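Local coordinates for protein plantazolicin methyltransferase BamL (Bacillus amyloliquefaciens subsp. plantarum, PDB 5DLY) that binds S-adenosyl-L-homocysteine together with a monoazolic desmethylplantazolicin analog and probably N-methylates the desmethyl precursor of the antibiotic plantazolicin, at residues I127-H130 with L131-G134; A141-N144 with T145-L149; I43-E46 with T47-F51; K196-L199 with H200-K204; E114-M117 with Q118-K122. All coordinates share one frame; numbering follows the deposited sequence.

In the fold
From the N terminus the order is contact 3, contact 5, contact 1, contact 2, contact 4. Each joins neighbouring residues of one continuous run, so no long loop is closed, and none nests within or crosses another. Contact 3 is part of helix 23-56 and packs against Phe128 and His130 of contact 1. Contact 5 is the turn leading to strand 124-130. Contact 1 is the end of that strand, where both ligands bind. Contact 2, in the following helix 139-148, touches Ile127, Ile129 and Phe133 of contact 1 and also meets contacts 4 and 5. Contact 4 lies on helix 192-203, with Val202 packed on Val143. Together they tie helices on both faces of the sheet to its central strand.

Contact 1 of 5, residues I127-H130 with L131-G134; sequences IFIH and LCFG. With 5D7 (prop-2-en-1-yl 2-[(1S)-1-amino-4-carbamimidamidobutyl]-1,3-thiazole-4-carboxylate), chain B; SAH (S-adenosyl-L-homocysteine), chain C.
His130 is the last residue of the strand, and Leu131 turns the chain with left-handed backbone angles (phi 53°, psi 41°). The turn is bridged by a water. It donates to Ile129 O at 2.8 Å and accepts from Phe133 N at 2.9 Å. Two carbonyls of the bend face the ligands. His130 O accepts from the amino N of S-adenosyl-L-homocysteine at 2.8 Å. Leu131 O accepts from the amino N of the thiazole ligand at 3.0 Å. Leu131 and His130 run side by side. The CG of Leu131 sits over one face of the His130 ring, 3.7 Å from its centroid, a CH-pi contact. On Cys132, chi1 of 63° sets SG between the backbone N and the carbonyl carbon, where it meets Ile129 CG2 at 3.7 Å. Cys132 CB lies against the ribose, 3.7 Å from O4' of S-adenosyl-L-homocysteine. Cofactor binding at the carboxyl ends of the strands is characteristic of Rossmann-like methyltransferases. Strand 124-130 runs between strands 62-66 and 154-160. Phe128 and His130 face helix 23-56. Ile127, Ile129 and Phe133 pack on helix 139-148.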
# COMPACT_ATOMS: atom_id res chain seq x y z
N ILE A 127 -2.23 -4.27 -8.38
CA ILE A 127 -1.50 -4.82 -7.25
C ILE A 127 -1.35 -3.67 -6.25
O ILE A 127 -0.87 -2.60 -6.59
CB ILE A 127 -0.13 -5.40 -7.69
CG1 ILE A 127 -0.34 -6.49 -8.76
CG2 ILE A 127 0.62 -5.94 -6.48
CD1 ILE A 127 0.94 -7.04 -9.37
N PHE A 128 -1.81 -3.90 -5.02
CA PHE A 128 -1.88 -2.85 -4.00
C PHE A 128 -0.91 -3.18 -2.87
O PHE A 128 -0.90 -4.30 -2.35
CB PHE A 128 -3.31 -2.84 -3.46
CG PHE A 128 -3.69 -1.65 -2.61
CD1 PHE A 128 -3.19 -0.37 -2.84
CD2 PHE A 128 -4.62 -1.82 -1.58
CE1 PHE A 128 -3.62 0.71 -2.07
CE2 PHE A 128 -5.04 -0.75 -0.81
CZ PHE A 128 -4.54 0.52 -1.05
N ILE A 129 -0.07 -2.21 -2.51
CA ILE A 129 0.86 -2.39 -1.39
C ILE A 129 0.65 -1.22 -0.45
O ILE A 129 1.29 -0.16 -0.58
CB ILE A 129 2.34 -2.45 -1.84
CG1 ILE A 129 2.53 -3.39 -3.05
CG2 ILE A 129 3.21 -2.88 -0.68
CD1 ILE A 129 3.97 -3.46 -3.54
N HIS A 130 -0.26 -1.39 0.51
CA HIS A 130 -0.71 -0.28 1.34
C HIS A 130 -0.11 -0.34 2.73
O HIS A 130 -0.34 -1.29 3.49
CB HIS A 130 -2.25 -0.30 1.41
CG HIS A 130 -2.85 0.92 2.03
ND1 HIS A 130 -2.92 2.15 1.40
CD2 HIS A 130 -3.48 1.08 3.22
CE1 HIS A 130 -3.52 3.01 2.20
NE2 HIS A 130 -3.88 2.39 3.31
N LEU A 131 0.65 0.70 3.07
CA LEU A 131 1.22 0.89 4.41
C LEU A 131 2.02 -0.32 4.92
O LEU A 131 1.94 -0.69 6.11
CB LEU A 131 0.13 1.37 5.40
CG LEU A 131 -0.69 2.60 4.98
CD1 LEU A 131 -1.75 2.95 6.02
CD2 LEU A 131 0.22 3.81 4.72
N CYS A 132 2.82 -0.93 4.04
CA CYS A 132 3.64 -2.08 4.47
C CYS A 132 4.98 -2.27 3.77
O CYS A 132 5.73 -3.16 4.15
CB CYS A 132 2.84 -3.39 4.39
SG CYS A 132 2.29 -3.87 2.74
N PHE A 133 5.26 -1.46 2.75
CA PHE A 133 6.48 -1.62 1.93
C PHE A 133 7.76 -1.68 2.77
O PHE A 133 8.60 -2.56 2.57
CB PHE A 133 6.56 -0.49 0.90
CG PHE A 133 7.52 -0.74 -0.22
CD1 PHE A 133 7.43 -1.87 -1.02
CD2 PHE A 133 8.51 0.20 -0.50
CE1 PHE A 133 8.31 -2.07 -2.07
CE2 PHE A 133 9.39 0.00 -1.56
CZ PHE A 133 9.29 -1.13 -2.35
N GLY A 134 7.88 -0.77 3.74
CA GLY A 134 9.05 -0.72 4.63
C GLY A 134 9.23 -1.89 5.58
O GLY A 134 10.22 -1.95 6.30
O9 5D7 B . 0.05 5.14 7.98
C6 5D7 B . 0.56 5.22 9.09
O7 5D7 B . 0.59 6.47 9.81
C8 5D7 B . 0.14 7.69 9.21
C2 5D7 B . 1.15 4.03 9.76
N3 5D7 B . 0.99 2.77 9.27
C4 5D7 B . 1.57 1.80 10.00
S5 5D7 B . 2.33 2.52 11.38
C1 5D7 B . 1.87 4.13 10.96
CA 5D7 B . 1.60 0.34 9.79
N 5D7 B . 0.67 0.02 8.71
CB 5D7 B . 3.01 -0.16 9.46
CG 5D7 B . 3.81 0.69 8.46
CD 5D7 B . 4.76 -0.21 7.69
NE 5D7 B . 5.62 0.62 6.85
CZ 5D7 B . 6.78 1.20 7.16
NH2 5D7 B . 7.38 1.89 6.29
NH1 5D7 B . 7.29 1.05 8.31
C3 5D7 B . 0.37 8.81 10.19
C5 5D7 B . -0.46 9.83 10.26
N SAH C . -2.04 -3.46 3.87
CA SAH C . -2.40 -3.31 5.32
CB SAH C . -1.14 -3.27 6.17
CG SAH C . -1.32 -4.08 7.45
SD SAH C . 0.02 -3.86 8.59
C SAH C . -3.18 -2.04 5.52
O SAH C . -3.59 -1.39 4.57
OXT SAH C . -3.42 -1.61 6.65
C5' SAH C . 1.39 -4.59 7.72
C4' SAH C . 1.12 -6.01 7.26
O4' SAH C . 2.18 -6.44 6.39
C3' SAH C . 1.10 -7.02 8.41
O3' SAH C . -0.15 -7.73 8.43
C2' SAH C . 2.30 -7.93 8.15
O2' SAH C . 2.12 -9.29 8.56
C1' SAH C . 2.42 -7.81 6.64
N9 SAH C . 3.74 -8.20 6.09
C8 SAH C . 4.96 -7.80 6.53
N7 SAH C . 5.94 -8.35 5.78
C5 SAH C . 5.35 -9.11 4.84
C6 SAH C . 5.83 -9.96 3.74
N6 SAH C . 7.15 -10.06 3.52
N1 SAH C . 4.89 -10.58 2.98
C2 SAH C . 3.57 -10.45 3.23
N3 SAH C . 3.06 -9.69 4.22
C4 SAH C . 3.90 -9.01 5.05
O HOH W 1 3.35 0.23 1.30

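Contact 2 of 5, residues A141-N144 with T145-L149; sequences AIVN and TLIHL
Leu146 N donates to Ile142 O at 2.9 Å, with the donor in the carbonyl plane and an N-H...O angle of 161°. Thr145 N to Ala141 O and Ile147 N to Val143 O repeat the bond on either side. This is regular alpha-helix. The pattern slackens toward the carboxyl end. His148 N reaches Asn144 O only weakly, at 3.5 Å, and Leu149 N bonds Leu146 O, three residues back, at 3.0 Å. The apolar side chains pair one turn apart. Ile142 and Leu146 lie alongside each other, with Ile142 CG2 3.7 Å from Leu146 CD1. The side chains of Val143 and Ile147 cross at an angle, with Val143 CG1 4.0 Å from Ile147 CD1. Chi1 of -53° sets CG of His148 beside the backbone N, and Asn144 O stands 3.2 Å above the ring plane of His148, over the centre. Val143 and Ile147 pack on Val202 and Ile262, Leu146 on strand 124-130, and Ile142 close to Asn112 and Ala113 of the cofactor site. The chemistry is thus divided: backbone bonds hold the helix, and the buried apolar side chains pack on the sheet and on helix 192-203. A carbonyl oxygen over the imidazole could slightly favour the protonated ring.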
# COMPACT_ATOMS: atom_id res chain seq x y z
N ALA A 141 13.36 -7.10 -4.66
CA ALA A 141 13.00 -8.43 -5.15
C ALA A 141 11.49 -8.59 -5.26
O ALA A 141 10.98 -9.11 -6.25
CB ALA A 141 13.58 -9.52 -4.26
N ILE A 142 10.76 -8.11 -4.25
CA ILE A 142 9.31 -8.24 -4.28
C ILE A 142 8.72 -7.44 -5.44
O ILE A 142 7.89 -7.95 -6.18
CB ILE A 142 8.67 -7.85 -2.94
CG1 ILE A 142 8.93 -8.97 -1.92
CG2 ILE A 142 7.16 -7.62 -3.09
CD1 ILE A 142 8.71 -8.58 -0.48
N VAL A 143 9.17 -6.20 -5.60
CA VAL A 143 8.67 -5.38 -6.70
C VAL A 143 8.99 -5.98 -8.08
O VAL A 143 8.12 -5.99 -8.96
CB VAL A 143 9.14 -3.91 -6.61
CG1 VAL A 143 8.70 -3.13 -7.83
CG2 VAL A 143 8.58 -3.26 -5.35
N ASN A 144 10.22 -6.45 -8.29
CA ASN A 144 10.58 -7.11 -9.56
C ASN A 144 9.64 -8.28 -9.85
O ASN A 144 9.16 -8.46 -10.96
CB ASN A 144 12.02 -7.63 -9.54
CG ASN A 144 13.07 -6.52 -9.57
OD1 ASN A 144 14.20 -6.71 -9.10
ND2 ASN A 144 12.73 -5.38 -10.14
N THR A 145 9.38 -9.09 -8.82
CA THR A 145 8.46 -10.21 -8.94
C THR A 145 7.04 -9.76 -9.30
O THR A 145 6.40 -10.32 -10.19
CB THR A 145 8.47 -11.04 -7.65
OG1 THR A 145 9.75 -11.66 -7.53
CG2 THR A 145 7.38 -12.10 -7.67
N LEU A 146 6.55 -8.73 -8.60
CA LEU A 146 5.21 -8.22 -8.87
C LEU A 146 5.04 -7.66 -10.28
O LEU A 146 3.98 -7.81 -10.89
CB LEU A 146 4.80 -7.20 -7.80
CG LEU A 146 4.64 -7.78 -6.38
CD1 LEU A 146 4.45 -6.67 -5.37
CD2 LEU A 146 3.50 -8.79 -6.28
N ILE A 147 6.09 -7.06 -10.81
CA ILE A 147 6.04 -6.57 -12.19
C ILE A 147 5.77 -7.72 -13.18
O ILE A 147 5.04 -7.52 -14.17
CB ILE A 147 7.29 -5.75 -12.52
CG1 ILE A 147 7.22 -4.43 -11.75
CG2 ILE A 147 7.37 -5.43 -14.01
CD1 ILE A 147 8.48 -3.58 -11.80
N HIS A 148 6.29 -8.92 -12.91
CA HIS A 148 5.99 -10.09 -13.76
C HIS A 148 4.52 -10.46 -13.81
O HIS A 148 4.07 -11.09 -14.77
CB HIS A 148 6.74 -11.34 -13.30
CG HIS A 148 8.22 -11.16 -13.16
ND1 HIS A 148 8.99 -10.53 -14.11
CD2 HIS A 148 9.07 -11.54 -12.18
CE1 HIS A 148 10.25 -10.52 -13.73
NE2 HIS A 148 10.33 -11.12 -12.55
N LEU A 149 3.79 -10.10 -12.75
CA LEU A 149 2.37 -10.43 -12.62
C LEU A 149 1.43 -9.35 -13.17
O LEU A 149 0.22 -9.54 -13.18
CB LEU A 149 2.02 -10.74 -11.15
CG LEU A 149 2.44 -12.11 -10.62
CD1 LEU A 149 2.17 -12.19 -9.12
CD2 LEU A 149 1.72 -13.23 -11.36

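Contact 3 of 5, residues I43-E46 with T47-F51; sequences ISIE and TFLSF
These residues belong to helix 23-56, the long helix that packs against the sheet of the methyltransferase. Thr47 gives its carbonyl acceptor two bonds. Its OG1 donates to Ile43 O at 2.7 Å, and its N donates to the same Ile43 O at 2.9 Å. The two donors come from opposite faces of the carbonyl plane, the hydroxyl well out of it. Chi1 of -65° lays OG1 beside the backbone N, which lets it turn back on its own helix. Phe48 N, Leu49 N and Ser50 N continue the regular helical bonds. The Phe48 ring is folded back by chi1 of 74°, with CG between the backbone N and the carbonyl carbon. Ile45 O then lies 3.4 Å above the ring plane, over its centre. Ile45 CA makes a CH-pi contact with the same ring, 4.0 Å from the centroid. Ile45 CG2 touches Phe48 CZ at 3.8 Å and Leu49 CD1 at 3.9 Å. Glu46 bends at chi2, and its OE1 passes Leu49 CD1 at 3.7 Å, while OE2 is hydrogen-bonded to Tyr76 OH. Ser50 OG is hydrogen-bonded to Leu231 O. Phe48 also meets Phe128 of strand 124-130 edge-to-face, and Phe51 stacks on Trp261. A threonine hydroxyl bonded to the carbonyl four residues back is a familiar feature of helices, and a helix laid on the central sheet is typical of the Rossmann-like fold.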
# COMPACT_ATOMS: atom_id res chain seq x y z
N ILE A 43 -9.74 5.93 0.93
CA ILE A 43 -9.17 6.94 0.04
C ILE A 43 -8.12 6.35 -0.90
O ILE A 43 -8.15 6.58 -2.12
CB ILE A 43 -8.65 8.16 0.82
CG1 ILE A 43 -9.84 8.86 1.46
CG2 ILE A 43 -7.87 9.11 -0.08
CD1 ILE A 43 -9.46 9.81 2.56
N SER A 44 -7.21 5.55 -0.36
CA SER A 44 -6.22 4.88 -1.19
C SER A 44 -6.84 3.93 -2.20
O SER A 44 -6.41 3.90 -3.36
CB SER A 44 -5.21 4.15 -0.32
OG SER A 44 -4.50 5.07 0.47
N ILE A 45 -7.85 3.17 -1.78
CA ILE A 45 -8.53 2.23 -2.68
C ILE A 45 -9.26 2.98 -3.80
O ILE A 45 -9.10 2.66 -4.98
CB ILE A 45 -9.53 1.32 -1.92
CG1 ILE A 45 -8.79 0.41 -0.92
CG2 ILE A 45 -10.38 0.52 -2.91
CD1 ILE A 45 -9.70 -0.22 0.12
N GLU A 46 -10.03 4.01 -3.44
CA GLU A 46 -10.75 4.76 -4.47
C GLU A 46 -9.81 5.51 -5.40
O GLU A 46 -10.16 5.78 -6.56
CB GLU A 46 -11.80 5.70 -3.85
CG GLU A 46 -12.93 4.99 -3.10
CD GLU A 46 -13.76 4.03 -3.96
OE1 GLU A 46 -13.72 4.12 -5.20
OE2 GLU A 46 -14.45 3.17 -3.38
N THR A 47 -8.60 5.82 -4.92
CA THR A 47 -7.60 6.46 -5.75
C THR A 47 -7.18 5.49 -6.84
O THR A 47 -7.17 5.87 -8.01
CB THR A 47 -6.39 6.96 -4.93
OG1 THR A 47 -6.82 7.98 -4.03
CG2 THR A 47 -5.29 7.54 -5.82
N PHE A 48 -6.87 4.24 -6.49
CA PHE A 48 -6.46 3.32 -7.55
C PHE A 48 -7.61 2.94 -8.49
O PHE A 48 -7.39 2.75 -9.68
CB PHE A 48 -5.59 2.14 -7.08
CG PHE A 48 -6.31 1.05 -6.32
CD1 PHE A 48 -7.29 0.24 -6.92
CD2 PHE A 48 -5.93 0.75 -5.01
CE1 PHE A 48 -7.89 -0.79 -6.21
CE2 PHE A 48 -6.52 -0.28 -4.30
CZ PHE A 48 -7.51 -1.05 -4.90
N LEU A 49 -8.83 2.86 -7.95
CA LEU A 49 -10.00 2.59 -8.80
C LEU A 49 -10.28 3.73 -9.76
O LEU A 49 -10.60 3.50 -10.93
CB LEU A 49 -11.22 2.27 -7.95
CG LEU A 49 -11.12 0.96 -7.17
CD1 LEU A 49 -12.31 0.83 -6.23
CD2 LEU A 49 -11.02 -0.25 -8.09
N SER A 50 -10.15 4.96 -9.27
CA SER A 50 -10.36 6.12 -10.14
C SER A 50 -9.28 6.18 -11.21
O SER A 50 -9.58 6.46 -12.37
CB SER A 50 -10.39 7.41 -9.33
OG SER A 50 -10.52 8.52 -10.20
N PHE A 51 -8.03 5.91 -10.82
CA PHE A 51 -6.92 5.89 -11.76
C PHE A 51 -7.17 4.87 -12.86
O PHE A 51 -7.02 5.19 -14.05
CB PHE A 51 -5.59 5.59 -11.05
CG PHE A 51 -4.41 5.52 -11.98
CD1 PHE A 51 -4.05 4.32 -12.59
CD2 PHE A 51 -3.66 6.67 -12.26
CE1 PHE A 51 -2.96 4.26 -13.46
CE2 PHE A 51 -2.57 6.61 -13.12
CZ PHE A 51 -2.22 5.41 -13.72

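Contact 4 of 5, residues K196-L199 with H200-K204; sequences KQLL and HVVTK
Leu199 O takes a hydrogen bond from Thr203 OG1 at 2.7 Å and a weak one from Thr203 N at 3.3 Å. The hydroxyl is thus the stronger donor to this carbonyl. Chi1 of 62° puts OG1 between the backbone N and the carbonyl carbon of Thr203, where it points back at Leu199. The amide of Thr203 has a second acceptor, His200 O, which also receives Lys204 N at 2.9 Å. The preceding carbonyls are met in the regular way: Lys196 O by His200 N, Gln197 O by Val201 N and Leu198 O by Val202 N. These residues belong to helix 192-203, which lies beside helix 139-148 and, in the Rossmann-like sheet, the edge strand 209-214 and its neighbour 258-265. Gln197, bent at chi2, brings NE2 to the edge of the His200 ring, 3.6 Å from CD2 of His200. Amide and ring planes stand 82° apart. The same NE2 passes Val201 CG2 at 3.4 Å. Leu198 CD2 touches Val202 CG1 at 4.1 Å, and Val202 also packs on Ile140. Leu199 leans on Phe211, Val213 and Ile262. Lys204 CD lies 3.5 Å above one face of the His200 ring.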
# COMPACT_ATOMS: atom_id res chain seq x y z
N LYS A 196 11.93 7.18 -5.13
CA LYS A 196 12.01 7.57 -6.55
C LYS A 196 13.09 6.78 -7.28
O LYS A 196 12.85 6.28 -8.39
CB LYS A 196 12.28 9.07 -6.69
CG LYS A 196 11.06 9.97 -6.62
CD LYS A 196 11.40 11.36 -7.13
CE LYS A 196 10.16 12.22 -7.35
NZ LYS A 196 10.06 13.38 -6.42
N GLN A 197 14.25 6.66 -6.65
CA GLN A 197 15.36 5.89 -7.21
C GLN A 197 14.99 4.43 -7.39
O GLN A 197 15.27 3.82 -8.43
CB GLN A 197 16.62 6.03 -6.35
CG GLN A 197 17.89 5.53 -7.03
CD GLN A 197 18.11 6.11 -8.42
OE1 GLN A 197 18.06 7.33 -8.62
NE2 GLN A 197 18.37 5.24 -9.39
N LEU A 198 14.33 3.85 -6.38
CA LEU A 198 13.89 2.46 -6.45
C LEU A 198 12.92 2.22 -7.62
O LEU A 198 13.10 1.26 -8.38
CB LEU A 198 13.26 2.02 -5.12
CG LEU A 198 13.05 0.51 -4.87
CD1 LEU A 198 13.08 0.22 -3.38
CD2 LEU A 198 11.77 -0.01 -5.50
N LEU A 199 11.91 3.08 -7.77
CA LEU A 199 10.91 2.91 -8.83
C LEU A 199 11.49 3.17 -10.22
O LEU A 199 11.06 2.56 -11.19
CB LEU A 199 9.65 3.76 -8.57
CG LEU A 199 8.73 3.34 -7.41
CD1 LEU A 199 7.31 3.82 -7.66
CD2 LEU A 199 8.72 1.85 -7.12
N HIS A 200 12.48 4.05 -10.29
CA HIS A 200 13.23 4.24 -11.53
C HIS A 200 13.96 2.97 -11.93
O HIS A 200 13.85 2.51 -13.07
CB HIS A 200 14.22 5.39 -11.37
CG HIS A 200 15.18 5.51 -12.51
ND1 HIS A 200 14.78 5.71 -13.81
CD2 HIS A 200 16.54 5.45 -12.53
CE1 HIS A 200 15.85 5.77 -14.59
NE2 HIS A 200 16.92 5.61 -13.84
N VAL A 201 14.69 2.39 -10.99
CA VAL A 201 15.53 1.23 -11.24
C VAL A 201 14.73 -0.00 -11.67
O VAL A 201 15.12 -0.72 -12.59
CB VAL A 201 16.46 0.96 -10.03
CG1 VAL A 201 17.10 -0.42 -10.11
CG2 VAL A 201 17.53 2.04 -9.98
N VAL A 202 13.58 -0.23 -11.03
CA VAL A 202 12.77 -1.41 -11.32
C VAL A 202 11.91 -1.27 -12.59
O VAL A 202 11.36 -2.26 -13.07
CB VAL A 202 11.89 -1.85 -10.12
CG1 VAL A 202 12.74 -2.09 -8.88
CG2 VAL A 202 10.79 -0.83 -9.85
N THR A 203 11.80 -0.05 -13.12
CA THR A 203 11.00 0.17 -14.33
C THR A 203 11.81 0.51 -15.58
O THR A 203 11.32 0.33 -16.68
CB THR A 203 9.92 1.26 -14.16
OG1 THR A 203 10.54 2.52 -13.86
CG2 THR A 203 8.92 0.88 -13.07
N LYS A 204 13.04 1.00 -15.41
CA LYS A 204 13.81 1.54 -16.54
C LYS A 204 14.13 0.53 -17.66
O LYS A 204 14.30 0.93 -18.82
CB LYS A 204 15.08 2.26 -16.06
CG LYS A 204 16.14 1.36 -15.46
CD LYS A 204 17.22 2.17 -14.76
CE LYS A 204 18.39 1.29 -14.35
NZ LYS A 204 19.23 0.90 -15.52

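Contact 5 of 5, residues E114-M117 with Q118-K122; sequences ENIM and QYVSK
Gln118 N donates to Asn115 O at 3.1 Å, and Tyr119 N donates to Ile116 O at 2.9 Å. Both bonds span three residues, as in a 3-10 helix. Both donors stand out of the carbonyl plane, the one at Ile116 O by 49°. Val120 N adds a weak bond to Ile116 O at 3.1 Å, so two successive amides share that oxygen where the turn unwinds. A water bridges Met117 O and Val120 O, donating to each at 2.7 Å.

Among the polar side chains, Asn115 and Gln118 lie alongside each other, their amide planes 26° apart. Asn115 OD1 is 3.7 Å from Gln118 NE2, a contact rather than a bond. The ND2 of Asn115 is bonded instead to Ser111 OG. Glu114 OE2 is bonded to Asn112 and Asn138, which links the turn to a residue that binds S-adenosyl-L-homocysteine.

Apolar contact is made by Ile116 and Val120. Their side chains cross at an angle, with CD1 of Ile116 3.8 Å from CG2 of Val120. With CG1 of Ile116 anti to the backbone N (chi1 -169°) and a bend at chi2, CD1 reaches Val120. Tyr119 brings CD2 to 3.5 Å from Asn115 O, and Gln118 CB rests over a face of its ring.

In the chain the turn follows strand 107-110 and precedes strand 124-130. Ile116 and Val120 face strand 85-90, at Ile89 and Thr87. Ile116 also packs on Thr145 and Leu146 of helix 139-148, and Met117 on His148.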
# COMPACT_ATOMS: atom_id res chain seq x y z
N GLU A 114 7.26 -12.44 -1.26
CA GLU A 114 8.30 -12.90 -2.19
C GLU A 114 7.86 -14.14 -2.97
O GLU A 114 8.33 -14.37 -4.09
CB GLU A 114 9.61 -13.21 -1.47
CG GLU A 114 10.36 -11.98 -0.98
CD GLU A 114 11.74 -12.31 -0.42
OE1 GLU A 114 12.60 -12.84 -1.17
OE2 GLU A 114 11.98 -12.01 0.76
N ASN A 115 7.00 -14.94 -2.36
CA ASN A 115 6.58 -16.23 -2.93
C ASN A 115 5.30 -16.17 -3.76
O ASN A 115 4.75 -17.21 -4.12
CB ASN A 115 6.43 -17.25 -1.80
CG ASN A 115 7.71 -17.41 -1.00
OD1 ASN A 115 8.79 -17.51 -1.58
ND2 ASN A 115 7.59 -17.41 0.33
N ILE A 116 4.84 -14.96 -4.07
CA ILE A 116 3.53 -14.78 -4.71
C ILE A 116 3.27 -15.58 -6.00
O ILE A 116 2.15 -16.03 -6.23
CB ILE A 116 3.18 -13.27 -4.87
CG1 ILE A 116 1.71 -13.06 -5.26
CG2 ILE A 116 4.12 -12.58 -5.85
CD1 ILE A 116 0.70 -13.64 -4.29
N MET A 117 4.30 -15.77 -6.82
CA MET A 117 4.10 -16.43 -8.12
C MET A 117 3.82 -17.93 -8.00
O MET A 117 3.45 -18.58 -8.98
CB MET A 117 5.25 -16.12 -9.09
CG MET A 117 5.17 -14.70 -9.65
SD MET A 117 6.39 -14.30 -10.92
CE MET A 117 5.62 -14.96 -12.40
N GLN A 118 3.99 -18.48 -6.80
CA GLN A 118 3.53 -19.85 -6.49
C GLN A 118 2.02 -19.95 -6.30
O GLN A 118 1.46 -21.05 -6.27
CB GLN A 118 4.17 -20.36 -5.19
CG GLN A 118 5.65 -20.65 -5.24
CD GLN A 118 6.30 -20.59 -3.87
OE1 GLN A 118 5.68 -20.93 -2.84
NE2 GLN A 118 7.54 -20.15 -3.85
N TYR A 119 1.35 -18.80 -6.16
CA TYR A 119 -0.05 -18.76 -5.74
C TYR A 119 -0.95 -18.03 -6.73
O TYR A 119 -2.16 -18.20 -6.70
CB TYR A 119 -0.18 -18.15 -4.34
CG TYR A 119 0.59 -18.95 -3.34
CD1 TYR A 119 0.13 -20.20 -2.92
CD2 TYR A 119 1.81 -18.49 -2.84
CE1 TYR A 119 0.85 -20.97 -2.03
CE2 TYR A 119 2.55 -19.25 -1.94
CZ TYR A 119 2.06 -20.48 -1.55
OH TYR A 119 2.78 -21.26 -0.67
N VAL A 120 -0.34 -17.23 -7.59
CA VAL A 120 -1.05 -16.42 -8.58
C VAL A 120 -0.32 -16.55 -9.91
O VAL A 120 0.87 -16.26 -10.02
CB VAL A 120 -1.12 -14.93 -8.16
CG1 VAL A 120 -1.81 -14.10 -9.24
CG2 VAL A 120 -1.86 -14.79 -6.84
N SER A 121 -1.05 -17.03 -10.92
CA SER A 121 -0.51 -17.18 -12.26
C SER A 121 -1.17 -16.23 -13.26
O SER A 121 -0.51 -15.71 -14.15
CB SER A 121 -0.62 -18.63 -12.74
OG SER A 121 -1.90 -19.16 -12.45
N LYS A 122 -2.47 -16.01 -13.10
CA LYS A 122 -3.18 -15.05 -13.95
C LYS A 122 -2.65 -13.65 -13.66
O LYS A 122 -2.47 -13.29 -12.49
CB LYS A 122 -4.68 -15.09 -13.68
CG LYS A 122 -5.34 -16.41 -14.02
CD LYS A 122 -6.66 -16.58 -13.29
CE LYS A 122 -7.30 -17.92 -13.59
NZ LYS A 122 -7.74 -18.04 -15.01
O HOH W 2 2.85 -17.52 -11.36